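Local coordinates for putative lipoprotein YerB (Bacillus subtilis, PDB 2PSB), which is of unknown function but, as a putative membrane-attached lipoprotein, interacts with PcrA, a contact not essential for viability or for repair of UV lesions, at residues A[29-34]-A[97-102]; A[81-86]-A[138-143]; A[195-200]-A[208-213]; A[267-272]-A[279-284]. All blocks are in the same frame, centred on the assembly; numbering follows the deposited sequence.

In the fold
Interactions 1 and 2 belong to the N-terminal DUF3048 family region and interlock along the chain, their segments alternating in sequence. Their centres lie 18 Å apart, yet they touch: Phe100 CE2 packs on Ala85 CB at 3.4 Å, and the CB of Ala85 also meets the imidazole of His102. Interactions 3 and 4 are beta hairpins of the C-terminal family region, with centres 24 Å apart and nearest atoms about 11 Å apart. Interactions 1 and 3 lie on opposite sides of the chain's centre, as do 2 and 4, whose centres are 34 Å apart. No active site is known; Ser84, a phosphorylation site unmodified here, falls within 81-86.

Interaction 1. Residues A[29-34]-A[97-102]; sequences ERRPVA and DSIFVH
Strand residues 33-34 pair in parallel with 99-100, Val33 bridging Ile99 and Ala34 bridging Phe100, and Pro32 and Val101 extend the hydrogen bonding. Ile99 N donates to Pro32 O, Ala34 N to Ile99 O, and Val101 N to Ala34 O at 2.9 Å, the last nearly straight with 173° at the hydrogen. This parallel beta pairing joins strand 33-37 to strand 99-102 in the N-terminal DUF3048 region, where strand 65-71 pairs with the former and strand 120-122 with the latter. Just before the strands, Arg31 reaches across with an extended chain, its CG anti to the backbone N (chi1 -175°). NE and NH2 grip one oxygen side-on: Asp97 O lies in the guanidinium plane, 2.9 Å from NE. One guanidinium face rests on Ile99, whose CG1 comes within 3.9 Å of NH1. The Asp97 carboxylate adds only a long ion pair, OD2 standing 3.6 Å from NH2 and well out of the guanidinium plane; NH2 has a further salt bridge to Asp119, and NH1 bonds to Lys160 O. A leucine in place of Arg31 would probably leave Asp97 O without both its donors and Asp119 without its cationic mate. On the face carrying Val33 and Ile99, the CG1 methyl of Val33 meets Val101 CG2 obliquely at 4.0 Å. Toward the other face, Ser98 presents its CB to Pro32 and Ala34 while its hydroxyl bonds to Ser93 O of helix 87-94; Ser98 CB lies 3.8 Å from Ala34 CB.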
loop_
_atom_site.group_PDB
_atom_site.type_symbol
_atom_site.label_atom_id
_atom_site.label_comp_id
_atom_site.label_asym_id
_atom_site.label_seq_id
_atom_site.Cartn_x
_atom_site.Cartn_y
_atom_site.Cartn_z
ATOM N N GLU A 29 10.870 -17.635 -0.513
ATOM C CA GLU A 29 10.326 -18.028 0.773
ATOM C C GLU A 29 10.232 -16.884 1.764
ATOM O O GLU A 29 9.785 -17.073 2.888
ATOM C CB GLU A 29 11.156 -19.162 1.356
ATOM C CG GLU A 29 10.955 -20.472 0.631
ATOM C CD GLU A 29 12.036 -21.479 0.959
ATOM O OE1 GLU A 29 13.152 -21.359 0.409
ATOM O OE2 GLU A 29 11.770 -22.382 1.780
ATOM N N ARG A 30 10.647 -15.692 1.349
ATOM C CA ARG A 30 10.589 -14.539 2.233
ATOM C C ARG A 30 9.144 -14.091 2.446
ATOM O O ARG A 30 8.460 -13.680 1.506
ATOM C CB ARG A 30 11.413 -13.388 1.672
ATOM C CG ARG A 30 11.617 -12.268 2.666
ATOM C CD ARG A 30 12.813 -11.418 2.274
ATOM N NE ARG A 30 12.660 -10.897 0.925
ATOM C CZ ARG A 30 13.638 -10.333 0.233
ATOM N NH1 ARG A 30 14.851 -10.216 0.767
ATOM N NH2 ARG A 30 13.408 -9.895 -0.998
ATOM N N ARG A 31 8.684 -14.197 3.685
ATOM C CA ARG A 31 7.326 -13.811 4.036
ATOM C C ARG A 31 7.090 -12.320 3.807
ATOM O O ARG A 31 7.944 -11.492 4.116
ATOM C CB ARG A 31 7.060 -14.141 5.503
ATOM C CG ARG A 31 5.643 -13.892 5.927
ATOM C CD ARG A 31 5.413 -14.349 7.336
ATOM N NE ARG A 31 4.025 -14.146 7.743
ATOM C CZ ARG A 31 3.574 -14.356 8.970
ATOM N NH1 ARG A 31 4.406 -14.773 9.910
ATOM N NH2 ARG A 31 2.295 -14.151 9.255
ATOM N N PRO A 32 5.921 -11.962 3.251
ATOM C CA PRO A 32 5.602 -10.556 3.000
ATOM C C PRO A 32 5.551 -9.751 4.298
ATOM O O PRO A 32 5.138 -10.263 5.344
ATOM C CB PRO A 32 4.225 -10.629 2.331
ATOM C CG PRO A 32 4.262 -11.947 1.623
ATOM C CD PRO A 32 4.886 -12.840 2.675
ATOM N N VAL A 33 5.993 -8.499 4.217
ATOM C CA VAL A 33 5.964 -7.571 5.345
ATOM C C VAL A 33 5.122 -6.377 4.874
ATOM O O VAL A 33 5.468 -5.711 3.897
ATOM C CB VAL A 33 7.399 -7.098 5.734
ATOM C CG1 VAL A 33 7.334 -6.053 6.848
ATOM C CG2 VAL A 33 8.229 -8.295 6.219
ATOM N N ALA A 34 4.003 -6.142 5.558
ATOM C CA ALA A 34 3.083 -5.044 5.239
ATOM C C ALA A 34 3.194 -3.937 6.286
ATOM O O ALA A 34 2.823 -4.127 7.440
ATOM C CB ALA A 34 1.638 -5.559 5.186
ATOM N N ASP A 97 -1.053 -12.742 4.156
ATOM C CA ASP A 97 -0.673 -13.271 5.472
ATOM C C ASP A 97 0.644 -12.639 5.913
ATOM O O ASP A 97 1.510 -13.282 6.516
ATOM C CB ASP A 97 -0.544 -14.801 5.405
ATOM C CG ASP A 97 -0.405 -15.443 6.780
ATOM O OD1 ASP A 97 -1.193 -15.084 7.683
ATOM O OD2 ASP A 97 0.481 -16.311 6.954
ATOM N N SER A 98 0.779 -11.358 5.607
ATOM C CA SER A 98 1.988 -10.622 5.918
ATOM C C SER A 98 2.126 -10.230 7.373
ATOM O O SER A 98 1.141 -10.110 8.105
ATOM C CB SER A 98 2.066 -9.339 5.078
ATOM O OG SER A 98 0.958 -9.204 4.192
ATOM N N ILE A 99 3.376 -10.049 7.781
ATOM C CA ILE A 99 3.684 -9.589 9.120
ATOM C C ILE A 99 3.215 -8.135 9.053
ATOM O O ILE A 99 3.679 -7.360 8.211
ATOM C CB ILE A 99 5.198 -9.652 9.382
ATOM C CG1 ILE A 99 5.616 -11.112 9.570
ATOM C CG2 ILE A 99 5.571 -8.794 10.587
ATOM C CD1 ILE A 99 7.118 -11.344 9.485
ATOM N N PHE A 100 2.274 -7.790 9.931
ATOM C CA PHE A 100 1.673 -6.465 9.982
ATOM C C PHE A 100 2.416 -5.495 10.892
ATOM O O PHE A 100 2.401 -5.635 12.113
ATOM C CB PHE A 100 0.227 -6.603 10.450
ATOM C CG PHE A 100 -0.598 -5.370 10.253
ATOM C CD1 PHE A 100 -0.884 -4.905 8.966
ATOM C CD2 PHE A 100 -1.126 -4.693 11.344
ATOM C CE1 PHE A 100 -1.694 -3.781 8.767
ATOM C CE2 PHE A 100 -1.945 -3.558 11.156
ATOM C CZ PHE A 100 -2.227 -3.106 9.863
ATOM N N VAL A 101 3.059 -4.501 10.291
ATOM C CA VAL A 101 3.802 -3.521 11.060
ATOM C C VAL A 101 3.030 -2.209 11.092
ATOM O O VAL A 101 2.518 -1.756 10.063
ATOM C CB VAL A 101 5.192 -3.299 10.456
ATOM C CG1 VAL A 101 6.011 -2.359 11.349
ATOM C CG2 VAL A 101 5.890 -4.633 10.305
ATOM N N HIS A 102 2.935 -1.614 12.278
ATOM C CA HIS A 102 2.206 -0.365 12.442
ATOM C C HIS A 102 2.623 0.382 13.699
ATOM O O HIS A 102 3.647 0.078 14.311
ATOM C CB HIS A 102 0.704 -0.640 12.509
ATOM C CG HIS A 102 0.305 -1.498 13.667
ATOM N ND1 HIS A 102 0.787 -2.777 13.843
ATOM C CD2 HIS A 102 -0.518 -1.259 14.713
ATOM C CE1 HIS A 102 0.277 -3.290 14.949
ATOM N NE2 HIS A 102 -0.518 -2.389 15.496
#

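Interaction 2. Residues A[81-86]-A[138-143]; sequences PVRSAR and KPPHNS
A water between the two loops is gripped from both sides: it donates to Val82 O at 2.5 Å and to Pro140 O at 2.7 Å, while Ser143 N gives it a weak third bond. It thus links two carbonyls that do not meet directly. Beside it, Val82 N donates straight to Ser143 O over 2.6 Å, the angle at the hydrogen being 168°. That same acceptor receives a CA-H...O contact from Pro81 CA, and Val82 CG2 packs against it at 3.4 Å; CG1 stands anti to the backbone N (chi1 -169°), which leaves CG2 beside that N and against Ser143 O. Proline rings occupy both sides of the contact. Pro81, preceded by a cis peptide, sets CG 3.2 Å from His141 O. Pro140, also after a cis peptide, offers CG to Arg83 NH2 at 3.4 Å, as the arginine chain bends at chi2 and crosses it obliquely. His141 approaches NH2 through CE1, its ring turned 53° from the guanidinium plane, while its ND1 bonds to Asn38 and its ring stacks with His40. The contact connects the loop from strand 78-79 to helix 87-94 with the approach to strand 143-146, the central member of a three-stranded antiparallel sheet.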
loop_
_atom_site.group_PDB
_atom_site.type_symbol
_atom_site.label_atom_id
_atom_site.label_comp_id
_atom_site.label_asym_id
_atom_site.label_seq_id
_atom_site.Cartn_x
_atom_site.Cartn_y
_atom_site.Cartn_z
ATOM N N PRO A 81 7.547 7.254 7.632
ATOM C CA PRO A 81 7.166 7.091 9.043
ATOM C C PRO A 81 6.026 6.092 9.203
ATOM O O PRO A 81 5.170 5.966 8.324
ATOM C CB PRO A 81 6.753 8.506 9.466
ATOM C CG PRO A 81 7.481 9.400 8.491
ATOM C CD PRO A 81 7.374 8.648 7.193
ATOM N N VAL A 82 6.017 5.385 10.327
ATOM C CA VAL A 82 4.975 4.403 10.588
ATOM C C VAL A 82 3.789 5.089 11.227
ATOM O O VAL A 82 3.948 6.057 11.967
ATOM C CB VAL A 82 5.489 3.288 11.513
ATOM C CG1 VAL A 82 4.492 2.130 11.549
ATOM C CG2 VAL A 82 6.843 2.824 11.030
ATOM N N ARG A 83 2.596 4.587 10.936
ATOM C CA ARG A 83 1.376 5.178 11.459
ATOM C C ARG A 83 0.379 4.149 11.974
ATOM O O ARG A 83 0.609 2.942 11.910
ATOM C CB ARG A 83 0.699 6.028 10.375
ATOM C CG ARG A 83 0.737 7.526 10.620
ATOM C CD ARG A 83 -0.059 7.890 11.853
ATOM N NE ARG A 83 -0.121 9.329 12.084
ATOM C CZ ARG A 83 -0.878 9.890 13.020
ATOM N NH1 ARG A 83 -1.631 9.129 13.802
ATOM N NH2 ARG A 83 -0.893 11.208 13.173
ATOM N N SER A 84 -0.741 4.659 12.474
ATOM C CA SER A 84 -1.820 3.847 13.036
ATOM C C SER A 84 -2.463 2.856 12.085
ATOM O O SER A 84 -2.587 3.112 10.895
ATOM C CB SER A 84 -2.907 4.759 13.598
ATOM O OG SER A 84 -2.418 5.463 14.716
ATOM N N ALA A 85 -2.902 1.728 12.635
ATOM C CA ALA A 85 -3.542 0.685 11.849
ATOM C C ALA A 85 -5.055 0.874 11.802
ATOM O O ALA A 85 -5.656 1.388 12.746
ATOM C CB ALA A 85 -3.210 -0.680 12.437
ATOM N N ARG A 86 -5.655 0.455 10.690
ATOM C CA ARG A 86 -7.095 0.541 10.485
ATOM C C ARG A 86 -7.562 -0.836 10.062
ATOM O O ARG A 86 -6.778 -1.604 9.515
ATOM C CB ARG A 86 -7.420 1.581 9.403
ATOM C CG ARG A 86 -7.175 3.014 9.842
ATOM C CD ARG A 86 -8.108 3.386 10.985
ATOM N NE ARG A 86 -7.419 4.139 12.032
ATOM C CZ ARG A 86 -7.024 5.401 11.910
ATOM N NH1 ARG A 86 -7.251 6.065 10.784
ATOM N NH2 ARG A 86 -6.394 5.993 12.912
ATOM N N LYS A 138 9.147 15.829 13.917
ATOM C CA LYS A 138 8.499 15.804 15.219
ATOM C C LYS A 138 7.379 14.772 15.292
ATOM O O LYS A 138 6.828 14.379 14.273
ATOM C CB LYS A 138 7.936 17.191 15.536
ATOM C CG LYS A 138 8.980 18.296 15.548
ATOM C CD LYS A 138 8.360 19.661 15.812
ATOM C CE LYS A 138 7.708 19.724 17.185
ATOM N NZ LYS A 138 7.169 21.091 17.453
ATOM N N PRO A 139 7.027 14.323 16.509
ATOM C CA PRO A 139 5.953 13.334 16.622
ATOM C C PRO A 139 4.666 13.937 16.079
ATOM O O PRO A 139 4.459 15.147 16.168
ATOM C CB PRO A 139 5.872 13.069 18.131
ATOM C CG PRO A 139 7.240 13.340 18.604
ATOM C CD PRO A 139 7.617 14.595 17.829
ATOM N N PRO A 140 3.776 13.102 15.529
ATOM C CA PRO A 140 3.924 11.652 15.392
ATOM C C PRO A 140 4.248 11.240 13.965
ATOM O O PRO A 140 3.744 10.236 13.483
ATOM C CB PRO A 140 2.571 11.144 15.842
ATOM C CG PRO A 140 1.645 12.151 15.229
ATOM C CD PRO A 140 2.354 13.490 15.463
ATOM N N HIS A 141 5.092 12.027 13.300
ATOM C CA HIS A 141 5.492 11.767 11.918
ATOM C C HIS A 141 6.986 11.447 11.884
ATOM O O HIS A 141 7.629 11.518 10.830
ATOM C CB HIS A 141 5.225 13.004 11.047
ATOM C CG HIS A 141 3.816 13.511 11.120
ATOM N ND1 HIS A 141 2.727 12.731 10.803
ATOM C CD2 HIS A 141 3.319 14.718 11.484
ATOM C CE1 HIS A 141 1.618 13.429 10.970
ATOM N NE2 HIS A 141 1.950 14.639 11.384
ATOM N N ASN A 142 7.541 11.096 13.039
ATOM C CA ASN A 142 8.967 10.808 13.117
ATOM C C ASN A 142 9.281 9.375 13.559
ATOM O O ASN A 142 10.392 9.081 13.973
ATOM C CB ASN A 142 9.629 11.815 14.064
ATOM C CG ASN A 142 9.274 11.574 15.531
ATOM O OD1 ASN A 142 8.167 11.137 15.867
ATOM N ND2 ASN A 142 10.217 11.878 16.411
ATOM N N SER A 143 8.301 8.489 13.433
ATOM C CA SER A 143 8.450 7.097 13.848
ATOM C C SER A 143 8.836 6.102 12.735
ATOM O O SER A 143 8.059 5.852 11.810
ATOM C CB SER A 143 7.149 6.660 14.528
ATOM O OG SER A 143 7.169 5.280 14.819
HETATM O O HOH W 1 5.075 8.333 12.155
#

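Interaction 3. Residues A[195-200]-A[208-213]; sequences NLVEYN and YTRSSD
The Arg210 guanidinium is met on two sides: Val197 CG1 lies over one face, 3.6 Å from NH2, and the phenol oxygen of Tyr199 sits at its edge, in plane. Arg210 NE is modelled as donating to Tyr199 OH at 3.1 Å, though NE's position is less sure. The two side chains run side by side and point the same way, ring and guanidinium planes 71° apart. Arg210 holds CG anti to the backbone N (chi1 -175°) and stays extended to NE, which lays CD against Tyr199 CE2 at 3.4 Å. Outside the pair, Arg210 reaches Thr217 and Glu57, and Tyr199 OH bonds to Asn296. A serine at Arg210 would probably leave Glu57 without its countercharge and Tyr199 without the aliphatic stem beside its ring. Ser211 OG packs against the Glu198 chain, 3.6 Å from CG. At the hairpin's open end Asp213 N donates to Leu196 O at 2.7 Å, and its OD1 accepts from Leu196 N while OD2 forms a salt bridge with Arg44. The strand axes run at 160°, and hydrogen-bonded pairs Glu198-Ser211 and Asn200-Thr209 alternate with non-hydrogen-bonded pairs Val197-Ser212 and Tyr199-Arg210, the pattern of an antiparallel beta hairpin, here within a six-stranded sheet.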
loop_
_atom_site.group_PDB
_atom_site.type_symbol
_atom_site.label_atom_id
_atom_site.label_comp_id
_atom_site.label_asym_id
_atom_site.label_seq_id
_atom_site.Cartn_x
_atom_site.Cartn_y
_atom_site.Cartn_z
ATOM N N ASN A 195 -6.204 17.252 -1.484
ATOM C CA ASN A 195 -5.332 16.080 -1.470
ATOM C C ASN A 195 -5.402 15.520 -2.890
ATOM O O ASN A 195 -6.277 14.719 -3.214
ATOM C CB ASN A 195 -5.844 15.054 -0.450
ATOM C CG ASN A 195 -4.848 13.929 -0.185
ATOM O OD1 ASN A 195 -5.090 13.067 0.661
ATOM N ND2 ASN A 195 -3.727 13.935 -0.902
ATOM N N LEU A 196 -4.475 15.968 -3.731
ATOM C CA LEU A 196 -4.421 15.568 -5.136
ATOM C C LEU A 196 -3.251 14.646 -5.458
ATOM O O LEU A 196 -2.101 14.963 -5.165
ATOM C CB LEU A 196 -4.335 16.818 -6.024
ATOM C CG LEU A 196 -4.165 16.637 -7.536
ATOM C CD1 LEU A 196 -5.432 16.030 -8.140
ATOM C CD2 LEU A 196 -3.859 17.989 -8.176
ATOM N N VAL A 197 -3.568 13.504 -6.065
ATOM C CA VAL A 197 -2.578 12.511 -6.465
ATOM C C VAL A 197 -2.617 12.390 -7.990
ATOM O O VAL A 197 -3.690 12.360 -8.585
ATOM C CB VAL A 197 -2.886 11.124 -5.822
ATOM C CG1 VAL A 197 -1.871 10.095 -6.289
ATOM C CG2 VAL A 197 -2.840 11.236 -4.303
ATOM N N GLU A 198 -1.452 12.321 -8.621
ATOM C CA GLU A 198 -1.401 12.223 -10.075
ATOM C C GLU A 198 -0.404 11.156 -10.493
ATOM O O GLU A 198 0.637 10.981 -9.862
ATOM C CB GLU A 198 -0.986 13.572 -10.686
ATOM C CG GLU A 198 -1.445 14.790 -9.887
ATOM C CD GLU A 198 -1.019 16.111 -10.518
ATOM O OE1 GLU A 198 -0.947 17.134 -9.799
ATOM O OE2 GLU A 198 -0.765 16.130 -11.739
ATOM N N TYR A 199 -0.735 10.432 -11.554
ATOM C CA TYR A 199 0.151 9.399 -12.066
ATOM C C TYR A 199 0.406 9.721 -13.531
ATOM O O TYR A 199 -0.523 9.834 -14.334
ATOM C CB TYR A 199 -0.473 8.000 -11.906
ATOM C CG TYR A 199 -0.691 7.584 -10.455
ATOM C CD1 TYR A 199 -1.904 7.827 -9.812
ATOM C CD2 TYR A 199 0.333 6.984 -9.717
ATOM C CE1 TYR A 199 -2.094 7.481 -8.471
ATOM C CE2 TYR A 199 0.148 6.639 -8.370
ATOM C CZ TYR A 199 -1.061 6.893 -7.762
ATOM O OH TYR A 199 -1.246 6.576 -6.441
ATOM N N ASN A 200 1.677 9.882 -13.873
ATOM C CA ASN A 200 2.048 10.223 -15.232
ATOM C C ASN A 200 2.889 9.126 -15.852
ATOM O O ASN A 200 3.941 8.768 -15.331
ATOM C CB ASN A 200 2.799 11.552 -15.222
ATOM C CG ASN A 200 2.063 12.621 -14.431
ATOM O OD1 ASN A 200 2.619 13.223 -13.509
ATOM N ND2 ASN A 200 0.801 12.861 -14.784
ATOM N N TYR A 208 5.099 4.514 -14.682
ATOM C CA TYR A 208 4.393 5.677 -14.174
ATOM C C TYR A 208 5.149 6.380 -13.063
ATOM O O TYR A 208 5.931 5.772 -12.329
ATOM C CB TYR A 208 3.025 5.289 -13.627
ATOM C CG TYR A 208 2.057 4.773 -14.655
ATOM C CD1 TYR A 208 2.165 3.480 -15.159
ATOM C CD2 TYR A 208 1.008 5.570 -15.099
ATOM C CE1 TYR A 208 1.242 2.990 -16.081
ATOM C CE2 TYR A 208 0.081 5.094 -16.020
ATOM C CZ TYR A 208 0.201 3.804 -16.505
ATOM O OH TYR A 208 -0.729 3.337 -17.403
ATOM N N THR A 209 4.947 7.662 -12.991
ATOM C CA THR A 209 5.478 8.527 -11.946
ATOM C C THR A 209 4.364 9.051 -11.044
ATOM O O THR A 209 3.198 9.112 -11.570
ATOM C CB THR A 209 6.257 9.704 -12.562
ATOM O OG1 THR A 209 7.196 9.207 -13.523
ATOM C CG2 THR A 209 7.144 10.364 -11.516
ATOM N N ARG A 210 4.631 9.303 -9.835
ATOM C CA ARG A 210 3.605 9.773 -8.923
ATOM C C ARG A 210 3.983 11.100 -8.290
ATOM O O ARG A 210 5.162 11.432 -8.162
ATOM C CB ARG A 210 3.366 8.726 -7.827
ATOM C CG ARG A 210 2.234 9.054 -6.868
ATOM C CD ARG A 210 2.068 7.939 -5.842
ATOM N NE ARG A 210 0.930 8.157 -4.952
ATOM C CZ ARG A 210 0.890 9.037 -3.962
ATOM N NH1 ARG A 210 1.936 9.815 -3.701
ATOM N NH2 ARG A 210 -0.208 9.134 -3.225
ATOM N N SER A 211 2.966 11.858 -7.910
ATOM C CA SER A 211 3.163 13.131 -7.243
ATOM C C SER A 211 1.916 13.332 -6.397
ATOM O O SER A 211 0.838 12.834 -6.727
ATOM C CB SER A 211 3.295 14.283 -8.245
ATOM O OG SER A 211 2.035 14.591 -8.809
ATOM N N SER A 212 2.076 14.056 -5.302
ATOM C CA SER A 212 0.973 14.331 -4.408
ATOM C C SER A 212 1.034 15.821 -4.130
ATOM O O SER A 212 2.113 16.380 -3.951
ATOM C CB SER A 212 1.139 13.530 -3.110
ATOM O OG SER A 212 2.468 13.667 -2.623
ATOM N N ASP A 213 -0.127 16.462 -4.129
ATOM C CA ASP A 213 -0.220 17.893 -3.875
ATOM C C ASP A 213 0.789 18.756 -4.639
ATOM O O ASP A 213 1.182 19.816 -4.158
ATOM C CB ASP A 213 -0.095 18.156 -2.373
ATOM C CG ASP A 213 -1.215 17.510 -1.570
ATOM O OD1 ASP A 213 -2.382 17.597 -2.012
ATOM O OD2 ASP A 213 -0.934 16.926 -0.496
#

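Interaction 4. Residues A[267-272]-A[279-284]; sequences ETDWKQ and PVKDGK
Backbone hydrogen bonds join Asp269 and Val280 in both directions. Val280 N donates to Asp269 O at 3.1 Å, approaching from 60° above the carbonyl plane, whereas Asp269 N reaches Val280 O over 3.3 Å. A CA-H...O contact from Pro279 CA to Asp269 O, 3.4 Å long, supplements them, and that oxygen also has Thr268 OG1 nearby. The threonine hydroxyl stands anti to its own backbone N (chi1 -171°), which brings OG1 within 3.0 Å of Val280 O as well. Together these contacts tie strand 264-273 to strand 276-281 as an antiparallel beta hairpin, in which Asp269-Val280 is the hydrogen-bonded pair and Trp270-Pro279 the non-hydrogen-bonded one. The N-to-C directions of the short strand segments are 123° apart, well short of antiparallel. Charges meet where Lys281 NZ approaches Asp269 OD2 at 3.4 Å, a salt bridge whose hydrogen bond is weak. The lysine chain bends at chi2 and crosses the aspartate obliquely, with its CG, CD and CE passing alongside Glu267 O; Asp269 OD1 has a further long, weak ion pair with Lys256. Apolar packing takes in Val280, whose CG2 touches Lys271 CG at 4.1 Å, the two side chains crossing at about a right angle. On the face of Trp270 and Pro279 the backbones come close, CA to CA 4.2 Å, and both side chains pack on Phe232 of strand 230-240. The Trp270 indole is fixed at its polar end by a hydrogen bond from NE1 to Glu235 O.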
loop_
_atom_site.group_PDB
_atom_site.type_symbol
_atom_site.label_atom_id
_atom_site.label_comp_id
_atom_site.label_asym_id
_atom_site.label_seq_id
_atom_site.Cartn_x
_atom_site.Cartn_y
_atom_site.Cartn_z
ATOM N N GLU A 267 -11.655 0.072 -18.037
ATOM C CA GLU A 267 -12.752 0.194 -17.092
ATOM C C GLU A 267 -12.961 -1.200 -16.540
ATOM O O GLU A 267 -12.973 -2.172 -17.288
ATOM C CB GLU A 267 -14.023 0.687 -17.782
ATOM C CG GLU A 267 -14.306 2.162 -17.570
ATOM C CD GLU A 267 -15.715 2.547 -17.993
ATOM O OE1 GLU A 267 -15.959 2.695 -19.214
ATOM O OE2 GLU A 267 -16.580 2.684 -17.097
ATOM N N THR A 268 -13.120 -1.318 -15.232
ATOM C CA THR A 268 -13.289 -2.647 -14.677
ATOM C C THR A 268 -14.092 -2.692 -13.398
ATOM O O THR A 268 -14.576 -1.675 -12.905
ATOM C CB THR A 268 -11.913 -3.295 -14.402
ATOM O OG1 THR A 268 -12.096 -4.675 -14.063
ATOM C CG2 THR A 268 -11.213 -2.599 -13.252
ATOM N N ASP A 269 -14.248 -3.908 -12.894
ATOM C CA ASP A 269 -14.931 -4.166 -11.642
ATOM C C ASP A 269 -13.846 -4.796 -10.793
ATOM O O ASP A 269 -12.682 -4.840 -11.192
ATOM C CB ASP A 269 -16.078 -5.161 -11.833
ATOM C CG ASP A 269 -17.246 -4.565 -12.597
ATOM O OD1 ASP A 269 -17.885 -3.632 -12.067
ATOM O OD2 ASP A 269 -17.513 -5.025 -13.723
ATOM N N TRP A 270 -14.228 -5.270 -9.618
ATOM C CA TRP A 270 -13.292 -5.926 -8.719
ATOM C C TRP A 270 -14.059 -6.763 -7.708
ATOM O O TRP A 270 -15.124 -6.368 -7.229
ATOM C CB TRP A 270 -12.412 -4.905 -7.985
ATOM C CG TRP A 270 -13.155 -4.004 -7.046
ATOM C CD1 TRP A 270 -13.659 -2.763 -7.322
ATOM C CD2 TRP A 270 -13.520 -4.290 -5.689
ATOM N NE1 TRP A 270 -14.317 -2.265 -6.227
ATOM C CE2 TRP A 270 -14.250 -3.182 -5.211
ATOM C CE3 TRP A 270 -13.304 -5.378 -4.832
ATOM C CZ2 TRP A 270 -14.769 -3.129 -3.910
ATOM C CZ3 TRP A 270 -13.820 -5.322 -3.536
ATOM C CH2 TRP A 270 -14.545 -4.209 -3.093
ATOM N N LYS A 271 -13.519 -7.935 -7.414
ATOM C CA LYS A 271 -14.118 -8.832 -6.444
ATOM C C LYS A 271 -13.005 -9.166 -5.468
ATOM O O LYS A 271 -11.820 -8.974 -5.774
ATOM C CB LYS A 271 -14.581 -10.138 -7.097
ATOM C CG LYS A 271 -15.828 -10.071 -7.971
ATOM C CD LYS A 271 -16.110 -11.460 -8.562
ATOM C CE LYS A 271 -17.213 -11.446 -9.630
ATOM N NZ LYS A 271 -18.569 -11.163 -9.084
ATOM N N GLN A 272 -13.383 -9.653 -4.291
ATOM C CA GLN A 272 -12.390 -10.051 -3.323
ATOM C C GLN A 272 -12.240 -11.544 -3.512
ATOM O O GLN A 272 -13.230 -12.267 -3.540
ATOM C CB GLN A 272 -12.849 -9.773 -1.897
ATOM C CG GLN A 272 -11.729 -9.951 -0.881
ATOM C CD GLN A 272 -12.212 -9.882 0.554
ATOM O OE1 GLN A 272 -12.586 -10.893 1.147
ATOM N NE2 GLN A 272 -12.217 -8.683 1.116
ATOM N N PRO A 279 -9.091 -7.336 -9.891
ATOM C CA PRO A 279 -9.778 -6.630 -10.980
ATOM C C PRO A 279 -10.346 -7.698 -11.923
ATOM O O PRO A 279 -9.628 -8.608 -12.339
ATOM C CB PRO A 279 -8.658 -5.817 -11.627
ATOM C CG PRO A 279 -7.439 -6.715 -11.418
ATOM C CD PRO A 279 -7.624 -7.212 -10.008
ATOM N N VAL A 280 -11.634 -7.615 -12.234
ATOM C CA VAL A 280 -12.242 -8.609 -13.110
ATOM C C VAL A 280 -13.121 -7.941 -14.151
ATOM O O VAL A 280 -13.877 -7.028 -13.841
ATOM C CB VAL A 280 -13.097 -9.620 -12.317
ATOM C CG1 VAL A 280 -12.220 -10.367 -11.307
ATOM C CG2 VAL A 280 -14.220 -8.901 -11.605
ATOM N N LYS A 281 -13.016 -8.401 -15.388
ATOM C CA LYS A 281 -13.806 -7.832 -16.457
ATOM C C LYS A 281 -14.263 -8.898 -17.438
ATOM O O LYS A 281 -13.468 -9.705 -17.914
ATOM C CB LYS A 281 -13.005 -6.741 -17.179
ATOM C CG LYS A 281 -13.889 -5.738 -17.920
ATOM C CD LYS A 281 -15.049 -5.296 -17.026
ATOM C CE LYS A 281 -16.008 -4.360 -17.741
ATOM N NZ LYS A 281 -17.291 -4.215 -16.999
ATOM N N ASP A 282 -15.561 -8.879 -17.722
ATOM C CA ASP A 282 -16.205 -9.814 -18.636
ATOM C C ASP A 282 -16.061 -11.236 -18.156
ATOM O O ASP A 282 -15.858 -12.155 -18.940
ATOM C CB ASP A 282 -15.637 -9.677 -20.050
ATOM C CG ASP A 282 -15.736 -8.262 -20.577
ATOM O OD1 ASP A 282 -16.687 -7.546 -20.193
ATOM O OD2 ASP A 282 -14.862 -7.866 -21.376
ATOM N N GLY A 283 -16.154 -11.412 -16.848
ATOM C CA GLY A 283 -16.056 -12.746 -16.296
ATOM C C GLY A 283 -14.658 -13.308 -16.140
ATOM O O GLY A 283 -14.495 -14.515 -15.945
ATOM N N LYS A 284 -13.644 -12.457 -16.232
ATOM C CA LYS A 284 -12.277 -12.927 -16.058
ATOM C C LYS A 284 -11.395 -11.934 -15.327
ATOM O O LYS A 284 -11.647 -10.731 -15.330
ATOM C CB LYS A 284 -11.644 -13.279 -17.404
ATOM C CG LYS A 284 -11.818 -12.225 -18.476
ATOM C CD LYS A 284 -11.161 -12.654 -19.779
ATOM C CE LYS A 284 -11.654 -14.018 -20.248
ATOM N NZ LYS A 284 -11.026 -14.407 -21.547
#